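Local coordinates for protein agglutinin (Narcissus pseudonarcissus, PDB 3DZW) that probably acts as a mannose-binding plant lectin, recognising alpha-1,3-linked mannobiose at several separate sites on each chain, at residues 4-9 against 81-86; 21-26 against 52-57. All blocks are in the same frame, centred on the assembly; numbering follows the deposited sequence.

Contact 1: 4-9 against 81-86; sequences LYSGET and NGNYVC. With MAN (alpha-D-mannopyranose), chain C; MAN (alpha-D-mannopyranose), chain B.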
loop_
_atom_site.group_PDB
_atom_site.type_symbol
_atom_site.label_atom_id
_atom_site.label_comp_id
_atom_site.label_asym_id
_atom_site.label_seq_id
_atom_site.Cartn_x
_atom_site.Cartn_y
_atom_site.Cartn_z
ATOM N N LEU A 4 13.955 2.643 0.307
ATOM C CA LEU A 4 14.758 3.599 1.022
ATOM C C LEU A 4 15.612 4.253 -0.085
ATOM O O LEU A 4 16.499 3.604 -0.667
ATOM C CB LEU A 4 15.630 2.958 2.098
ATOM C CG LEU A 4 16.470 3.953 2.951
ATOM C CD1 LEU A 4 15.561 4.878 3.746
ATOM C CD2 LEU A 4 17.436 3.231 3.882
ATOM N N TYR A 5 15.308 5.516 -0.402
ATOM C CA TYR A 5 16.015 6.253 -1.479
ATOM C C TYR A 5 17.349 6.802 -1.032
ATOM O O TYR A 5 17.546 7.073 0.156
ATOM C CB TYR A 5 15.133 7.405 -2.008
ATOM C CG TYR A 5 13.868 6.957 -2.724
ATOM C CD1 TYR A 5 12.686 6.741 -2.027
ATOM C CD2 TYR A 5 13.860 6.767 -4.106
ATOM C CE1 TYR A 5 11.514 6.329 -2.697
ATOM C CE2 TYR A 5 12.699 6.352 -4.780
ATOM C CZ TYR A 5 11.538 6.141 -4.072
ATOM O OH TYR A 5 10.399 5.739 -4.736
ATOM N N SER A 6 18.293 6.958 -1.984
ATOM C CA SER A 6 19.608 7.522 -1.646
ATOM C C SER A 6 19.392 8.931 -1.102
ATOM O O SER A 6 18.595 9.717 -1.661
ATOM C CB SER A 6 20.591 7.498 -2.846
ATOM O OG SER A 6 20.075 8.163 -3.986
ATOM N N GLY A 7 20.078 9.239 0.006
ATOM C CA GLY A 7 19.938 10.530 0.683
ATOM C C GLY A 7 18.959 10.442 1.878
ATOM O O GLY A 7 18.770 11.427 2.604
ATOM N N GLU A 8 18.336 9.257 2.067
ATOM C CA GLU A 8 17.376 9.020 3.186
ATOM C C GLU A 8 17.957 8.085 4.230
ATOM O O GLU A 8 18.906 7.324 3.952
ATOM C CB GLU A 8 16.053 8.431 2.679
ATOM C CG GLU A 8 15.258 9.337 1.723
ATOM C CD GLU A 8 13.905 8.724 1.305
ATOM O OE1 GLU A 8 13.768 7.471 1.324
ATOM O OE2 GLU A 8 12.988 9.497 0.943
ATOM N N THR A 9 17.372 8.121 5.428
ATOM C CA THR A 9 17.814 7.290 6.534
ATOM C C THR A 9 16.654 6.700 7.321
ATOM O O THR A 9 15.536 7.225 7.291
ATOM C CB THR A 9 18.647 8.095 7.552
ATOM O OG1 THR A 9 17.831 9.137 8.122
ATOM C CG2 THR A 9 19.894 8.713 6.900
ATOM N N ASN A 81 29.102 8.817 -7.637
ATOM C CA ASN A 81 28.043 9.610 -7.077
ATOM C C ASN A 81 26.849 9.556 -8.003
ATOM O O ASN A 81 27.007 9.652 -9.221
ATOM C CB ASN A 81 28.490 11.054 -6.907
ATOM C CG ASN A 81 27.422 11.931 -6.258
ATOM O OD1 ASN A 81 27.207 13.066 -6.669
ATOM N ND2 ASN A 81 26.736 11.392 -5.266
ATOM N N GLY A 82 25.651 9.398 -7.441
ATOM C CA GLY A 82 24.438 9.329 -8.251
ATOM C C GLY A 82 23.188 9.042 -7.433
ATOM O O GLY A 82 23.127 9.363 -6.244
ATOM N N ASN A 83 22.189 8.442 -8.088
ATOM C CA ASN A 83 20.911 8.099 -7.456
ATOM C C ASN A 83 20.729 6.594 -7.385
ATOM O O ASN A 83 20.843 5.899 -8.401
ATOM C CB ASN A 83 19.761 8.752 -8.227
ATOM C CG ASN A 83 19.794 10.297 -8.145
ATOM O OD1 ASN A 83 19.644 10.877 -7.071
ATOM N ND2 ASN A 83 19.945 10.943 -9.285
ATOM N N TYR A 84 20.441 6.094 -6.175
ATOM C CA TYR A 84 20.270 4.665 -5.916
ATOM C C TYR A 84 19.022 4.390 -5.102
ATOM O O TYR A 84 18.437 5.305 -4.528
ATOM C CB TYR A 84 21.464 4.126 -5.126
ATOM C CG TYR A 84 22.826 4.286 -5.782
ATOM C CD1 TYR A 84 23.529 5.486 -5.697
ATOM C CD2 TYR A 84 23.437 3.218 -6.433
ATOM C CE1 TYR A 84 24.798 5.628 -6.291
ATOM C CE2 TYR A 84 24.705 3.357 -7.025
ATOM C CZ TYR A 84 25.369 4.561 -6.943
ATOM O OH TYR A 84 26.618 4.697 -7.520
ATOM N N VAL A 85 18.623 3.107 -5.047
ATOM C CA VAL A 85 17.470 2.673 -4.252
ATOM C C VAL A 85 17.731 1.334 -3.555
ATOM O O VAL A 85 18.358 0.457 -4.123
ATOM C CB VAL A 85 16.142 2.526 -5.096
ATOM C CG1 VAL A 85 15.637 3.890 -5.577
ATOM C CG2 VAL A 85 16.321 1.542 -6.268
ATOM N N CYS A 86 17.273 1.226 -2.299
ATOM C CA CYS A 86 17.341 -0.016 -1.517
ATOM C C CYS A 86 15.897 -0.464 -1.428
ATOM O O CYS A 86 15.075 0.219 -0.808
ATOM C CB CYS A 86 17.917 0.203 -0.148
ATOM S SG CYS A 86 17.918 -1.320 0.912
HETATM C C1 MAN C . 15.492 13.253 -9.242
HETATM C C2 MAN C . 14.808 12.309 -8.262
HETATM C C3 MAN C . 15.629 11.029 -8.093
HETATM C C4 MAN C . 15.897 10.398 -9.445
HETATM C C5 MAN C . 16.507 11.427 -10.407
HETATM C C6 MAN C . 16.688 10.847 -11.804
HETATM O O2 MAN C . 13.495 12.009 -8.723
HETATM O O3 MAN C . 14.950 10.105 -7.258
HETATM O O4 MAN C . 16.768 9.279 -9.286
HETATM O O5 MAN C . 15.677 12.597 -10.482
HETATM O O6 MAN C . 17.339 11.797 -12.637
HETATM C C1 MAN B . 19.416 15.825 -10.442
HETATM C C2 MAN B . 18.662 14.519 -9.923
HETATM C C3 MAN B . 17.258 14.845 -9.384
HETATM C C4 MAN B . 17.299 16.082 -8.483
HETATM C C5 MAN B . 17.801 17.316 -9.238
HETATM C C6 MAN B . 17.795 18.555 -8.344
HETATM O O1 MAN B . 19.640 15.922 -11.940
HETATM O O2 MAN B . 19.425 13.897 -8.934
HETATM O O3 MAN B . 16.723 13.735 -8.661
HETATM O O4 MAN B . 16.015 16.344 -7.985
HETATM O O5 MAN B . 19.128 17.128 -9.701
HETATM O O6 MAN B . 18.779 18.409 -7.339
HETATM O O HOH W 1 21.317 10.536 -4.250
#
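Leu4 and Cys86 form a hydrogen-bonded antiparallel pair: Leu4 N lies 2.9 Å from Cys86 O, and Cys86 N returns a bond to Leu4 O at 3.0 Å. Beyond the next pair, Ser6 N donates to Tyr84 O. Opposite Tyr84 the return bond is made by the Ser6 side chain, not its carbonyl: Tyr84 N donates to Ser6 OG, 3.0 Å away and nearly straight at 174°. Ser6 holds OG between its backbone N and carbonyl carbon (chi1 56°), which turns it to that N-H. A water 2.7 Å from Ser6 OG donates to Gly82 O at 2.9 Å and, over a longer reach, to Asn83 OD1, tying the strand end to the incoming loop.

The pairing joins strand 3-5 to strand 84-88 in one sheet of the beta-prism II fold of bulb lectins. Directly after it the chain reverses in a type II turn from Tyr5 to Glu8, with Gly7 at the position of positive phi. Glu8 OE1 accepts Tyr5 N from above its carboxylate plane, while OE2 makes a salt bridge to Lys90 of the second subunit.

Apolar contact occurs on both sheet faces. On one, Tyr5 and Val85 run side by side, and Tyr5 CD2 meets Val85 CG1 at 3.7 Å, obliquely to the ring; Val85 also packs on Tyr97 of the second subunit. On the other, the CB atoms of Leu4 and Cys86 lie next to each other, and both residues reach strand 53-56.

Sugar is met by Asn83, whose ND2 donates to O2 of mannose B, 3.0 Å away, at a site where Gln89, Asp91, Asn93 and Tyr97 of the second subunit also supply hydrogen bonds.

Contact 2: 21-26 against 52-57; sequences YVFIMQ and CHLSMQ. With MAN (alpha-D-mannopyranose), chain D; MAN (alpha-D-mannopyranose), chain E; MAN (alpha-D-mannopyranose), chain F; MAN (alpha-D-mannopyranose), chain G.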
loop_
_atom_site.group_PDB
_atom_site.type_symbol
_atom_site.label_atom_id
_atom_site.label_comp_id
_atom_site.label_asym_id
_atom_site.label_seq_id
_atom_site.Cartn_x
_atom_site.Cartn_y
_atom_site.Cartn_z
ATOM N N TYR A 21 6.479 -9.060 5.103
ATOM C CA TYR A 21 7.913 -8.821 5.360
ATOM C C TYR A 21 8.195 -7.436 5.969
ATOM O O TYR A 21 7.590 -6.428 5.565
ATOM C CB TYR A 21 8.739 -8.988 4.065
ATOM C CG TYR A 21 8.382 -10.214 3.258
ATOM C CD1 TYR A 21 8.296 -11.467 3.859
ATOM C CD2 TYR A 21 8.193 -10.135 1.877
ATOM C CE1 TYR A 21 7.973 -12.609 3.117
ATOM C CE2 TYR A 21 7.880 -11.277 1.122
ATOM C CZ TYR A 21 7.774 -12.507 1.753
ATOM O OH TYR A 21 7.467 -13.635 1.031
ATOM N N VAL A 22 9.113 -7.403 6.950
ATOM C CA VAL A 22 9.522 -6.169 7.619
ATOM C C VAL A 22 11.082 -6.122 7.735
ATOM O O VAL A 22 11.706 -7.081 8.208
ATOM C CB VAL A 22 8.886 -6.019 9.010
ATOM C CG1 VAL A 22 9.418 -4.768 9.717
ATOM C CG2 VAL A 22 7.355 -5.974 8.903
ATOM N N PHE A 23 11.670 -5.007 7.280
ATOM C CA PHE A 23 13.126 -4.767 7.306
ATOM C C PHE A 23 13.278 -3.592 8.250
ATOM O O PHE A 23 12.988 -2.438 7.880
ATOM C CB PHE A 23 13.623 -4.505 5.891
ATOM C CG PHE A 23 15.132 -4.415 5.752
ATOM C CD1 PHE A 23 15.934 -5.521 6.001
ATOM C CD2 PHE A 23 15.735 -3.254 5.275
ATOM C CE1 PHE A 23 17.320 -5.451 5.842
ATOM C CE2 PHE A 23 17.128 -3.185 5.106
ATOM C CZ PHE A 23 17.909 -4.279 5.389
ATOM N N ILE A 24 13.738 -3.877 9.485
ATOM C CA ILE A 24 13.804 -2.859 10.555
ATOM C C ILE A 24 15.179 -2.555 11.216
ATOM O O ILE A 24 15.949 -3.461 11.544
ATOM C CB ILE A 24 12.770 -3.263 11.704
ATOM C CG1 ILE A 24 12.701 -2.206 12.828
ATOM C CG2 ILE A 24 13.102 -4.639 12.267
ATOM C CD1 ILE A 24 11.579 -2.481 13.854
ATOM N N MET A 25 15.438 -1.250 11.410
ATOM C CA MET A 25 16.620 -0.753 12.079
ATOM C C MET A 25 16.214 -0.717 13.556
ATOM O O MET A 25 15.670 0.293 14.047
ATOM C CB MET A 25 16.984 0.624 11.551
ATOM C CG MET A 25 18.237 1.337 12.182
ATOM S SD MET A 25 19.851 0.580 11.881
ATOM C CE MET A 25 19.831 -0.827 13.006
ATOM N N GLN A 26 16.465 -1.823 14.259
ATOM C CA GLN A 26 16.068 -1.960 15.678
ATOM C C GLN A 26 16.833 -1.061 16.627
ATOM O O GLN A 26 17.971 -0.651 16.345
ATOM C CB GLN A 26 16.208 -3.434 16.136
ATOM C CG GLN A 26 15.294 -4.399 15.373
ATOM C CD GLN A 26 15.346 -5.831 15.891
ATOM O OE1 GLN A 26 14.431 -6.623 15.632
ATOM N NE2 GLN A 26 16.406 -6.169 16.642
ATOM N N CYS A 52 21.108 3.129 16.740
ATOM C CA CYS A 52 21.879 3.304 15.526
ATOM C C CYS A 52 20.922 3.702 14.411
ATOM O O CYS A 52 19.709 3.557 14.568
ATOM C CB CYS A 52 22.584 2.012 15.148
ATOM S SG CYS A 52 23.881 1.445 16.307
ATOM N N HIS A 53 21.452 4.214 13.286
ATOM C CA HIS A 53 20.594 4.574 12.136
ATOM C C HIS A 53 21.165 3.980 10.841
ATOM O O HIS A 53 22.371 3.734 10.740
ATOM C CB HIS A 53 20.395 6.103 12.003
ATOM C CG HIS A 53 21.608 6.850 11.523
ATOM N ND1 HIS A 53 22.567 7.344 12.377
ATOM C CD2 HIS A 53 21.999 7.208 10.273
ATOM C CE1 HIS A 53 23.501 7.968 11.678
ATOM N NE2 HIS A 53 23.180 7.896 10.398
ATOM N N LEU A 54 20.278 3.735 9.867
ATOM C CA LEU A 54 20.653 3.172 8.564
ATOM C C LEU A 54 20.625 4.249 7.508
ATOM O O LEU A 54 19.661 5.010 7.429
ATOM C CB LEU A 54 19.685 2.058 8.176
ATOM C CG LEU A 54 19.904 1.371 6.824
ATOM C CD1 LEU A 54 21.241 0.652 6.794
ATOM C CD2 LEU A 54 18.764 0.400 6.527
ATOM N N SER A 55 21.667 4.307 6.674
ATOM C CA SER A 55 21.748 5.319 5.617
ATOM C C SER A 55 22.056 4.760 4.219
ATOM O O SER A 55 23.062 4.069 4.022
ATOM C CB SER A 55 22.822 6.360 5.975
ATOM O OG SER A 55 22.942 7.338 4.948
ATOM N N MET A 56 21.158 5.049 3.260
ATOM C CA MET A 56 21.357 4.689 1.864
ATOM C C MET A 56 22.022 5.930 1.301
ATOM O O MET A 56 21.366 6.964 1.098
ATOM C CB MET A 56 20.042 4.378 1.182
ATOM C CG MET A 56 20.098 4.026 -0.339
ATOM S SD MET A 56 20.969 2.498 -0.812
ATOM C CE MET A 56 22.683 2.983 -0.685
ATOM N N GLN A 57 23.331 5.845 1.069
ATOM C CA GLN A 57 24.135 7.010 0.612
ATOM C C GLN A 57 24.144 7.269 -0.903
ATOM O O GLN A 57 23.868 6.363 -1.715
ATOM C CB GLN A 57 25.572 6.847 1.125
ATOM C CG GLN A 57 25.641 6.781 2.649
ATOM C CD GLN A 57 27.045 6.658 3.200
ATOM O OE1 GLN A 57 27.260 6.848 4.395
ATOM N NE2 GLN A 57 28.013 6.343 2.335
HETATM C C1 MAN D . 19.219 -10.617 18.169
HETATM C C2 MAN D . 18.118 -9.507 18.397
HETATM C C3 MAN D . 16.757 -10.033 17.966
HETATM C C4 MAN D . 16.820 -10.575 16.513
HETATM C C5 MAN D . 17.937 -11.630 16.303
HETATM C C6 MAN D . 18.082 -11.991 14.838
HETATM O O1 MAN D . 19.509 -11.554 19.311
HETATM O O2 MAN D . 18.451 -8.338 17.686
HETATM O O3 MAN D . 15.810 -8.990 18.094
HETATM O O4 MAN D . 15.592 -11.157 16.164
HETATM O O5 MAN D . 19.212 -11.180 16.758
HETATM O O6 MAN D . 19.188 -12.863 14.685
HETATM C C1 MAN E . 32.765 4.089 2.160
HETATM C C2 MAN E . 31.955 5.466 2.234
HETATM C C3 MAN E . 31.829 6.020 3.639
HETATM C C4 MAN E . 31.408 4.925 4.619
HETATM C C5 MAN E . 32.383 3.733 4.605
HETATM C C6 MAN E . 31.905 2.622 5.521
HETATM O O1 MAN E . 34.163 4.117 1.576
HETATM O O2 MAN E . 30.682 5.234 1.706
HETATM O O3 MAN E . 30.859 7.050 3.643
HETATM O O4 MAN E . 31.338 5.452 5.930
HETATM O O5 MAN E . 32.524 3.152 3.316
HETATM O O6 MAN E . 32.724 1.475 5.336
HETATM C C1 MAN F . 14.724 -9.366 18.972
HETATM C C2 MAN F . 13.591 -8.353 18.820
HETATM C C3 MAN F . 13.951 -7.019 19.461
HETATM C C4 MAN F . 14.415 -7.229 20.886
HETATM C C5 MAN F . 15.537 -8.264 20.931
HETATM C C6 MAN F . 15.995 -8.535 22.364
HETATM O O2 MAN F . 12.418 -8.857 19.418
HETATM O O3 MAN F . 12.827 -6.158 19.452
HETATM O O4 MAN F . 14.864 -5.999 21.391
HETATM O O5 MAN F . 15.102 -9.488 20.344
HETATM O O6 MAN F . 17.198 -9.268 22.332
HETATM C C1 MAN G . 31.445 8.334 3.903
HETATM C C2 MAN G . 30.318 9.340 4.115
HETATM C C3 MAN G . 29.629 9.676 2.786
HETATM C C4 MAN G . 30.653 10.065 1.743
HETATM C C5 MAN G . 31.702 8.983 1.622
HETATM C C6 MAN G . 32.770 9.369 0.593
HETATM O O2 MAN G . 30.849 10.505 4.713
HETATM O O3 MAN G . 28.711 10.735 2.958
HETATM O O4 MAN G . 30.008 10.235 0.503
HETATM O O5 MAN G . 32.317 8.780 2.880
HETATM O O6 MAN G . 33.778 8.380 0.552
HETATM O O HOH W 2 18.752 1.841 16.530
#
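Met25 carries its CG anti to the backbone N (chi1 179°), then bends at chi2 (66°) and again at chi3, and this folds the thioether against the backbone of 52-54. CG rests 3.6 Å from Cys52 O, and SD lies over the His53-Leu54 peptide, 3.8 Å from Leu54 N. The same sulfur touches the root of the Leu54 side chain, with SD 4.0 Å from Leu54 CB. Phe23 also has CG anti to its nitrogen; its CB points neither to nor from 52-57, but the end of the ring comes nearer, and CE2 meets Leu54 CD2 at 4.2 Å. The two side chains cross at about a right angle, the methyl approaching the ring obliquely.

Strands 21-25 and 53-56 belong to different sheets, at 114° between their directions, and they are joined by side chains rather than by backbone pairing. Phe23 also touches Leu31 and Leu33, and Leu54 touches Leu10, Leu62 and Val64. At the loop end a water donates to Gln26 O at 2.6 Å and to Cys52 O at 2.8 Å, and Cys52 is tied by its disulfide to Cys29 of the loop after Gln26.

Each segment ends in a glutamine that binds mannose. Gln26 NE2 donates to O3 of mannose D at 3.2 Å, and Gln57 NE2 to O3 of mannose E at 3.2 Å, each with a weak second bond to O2. Tyr34 and Asp28 grip the amide of Gln26, as Tyr65 and Asp59 do that of Gln57, which fixes both amide rotations. These glutamines open two copies of the Gln-x-Asp-x-Asn-x-Val-x-Tyr mannose site, carried on separate sheets around the apolar interior of the beta-prism II lectin fold.

Both contacts reach the sheet that holds strands 8-10 and 53-56: the turn after strand 3-5 in contact 1 leads into strand 8-10, where Gly7 N and Glu8 O make probable hydrogen bonds with Met56 of contact 2. Leu4 also packs on Met56, and Thr9 on Leu54. Contact 2 lies near the centre of the chain, is buried, and joins two sheets by apolar side chains; contact 1 is farther out, partly buried, and works within one sheet by backbone and serine hydrogen bonds. Sugar is held at the ends of both, but contact 1 lends an asparagine to a neighbour's site, whereas contact 2 supplies glutamines to two sites of its own chain.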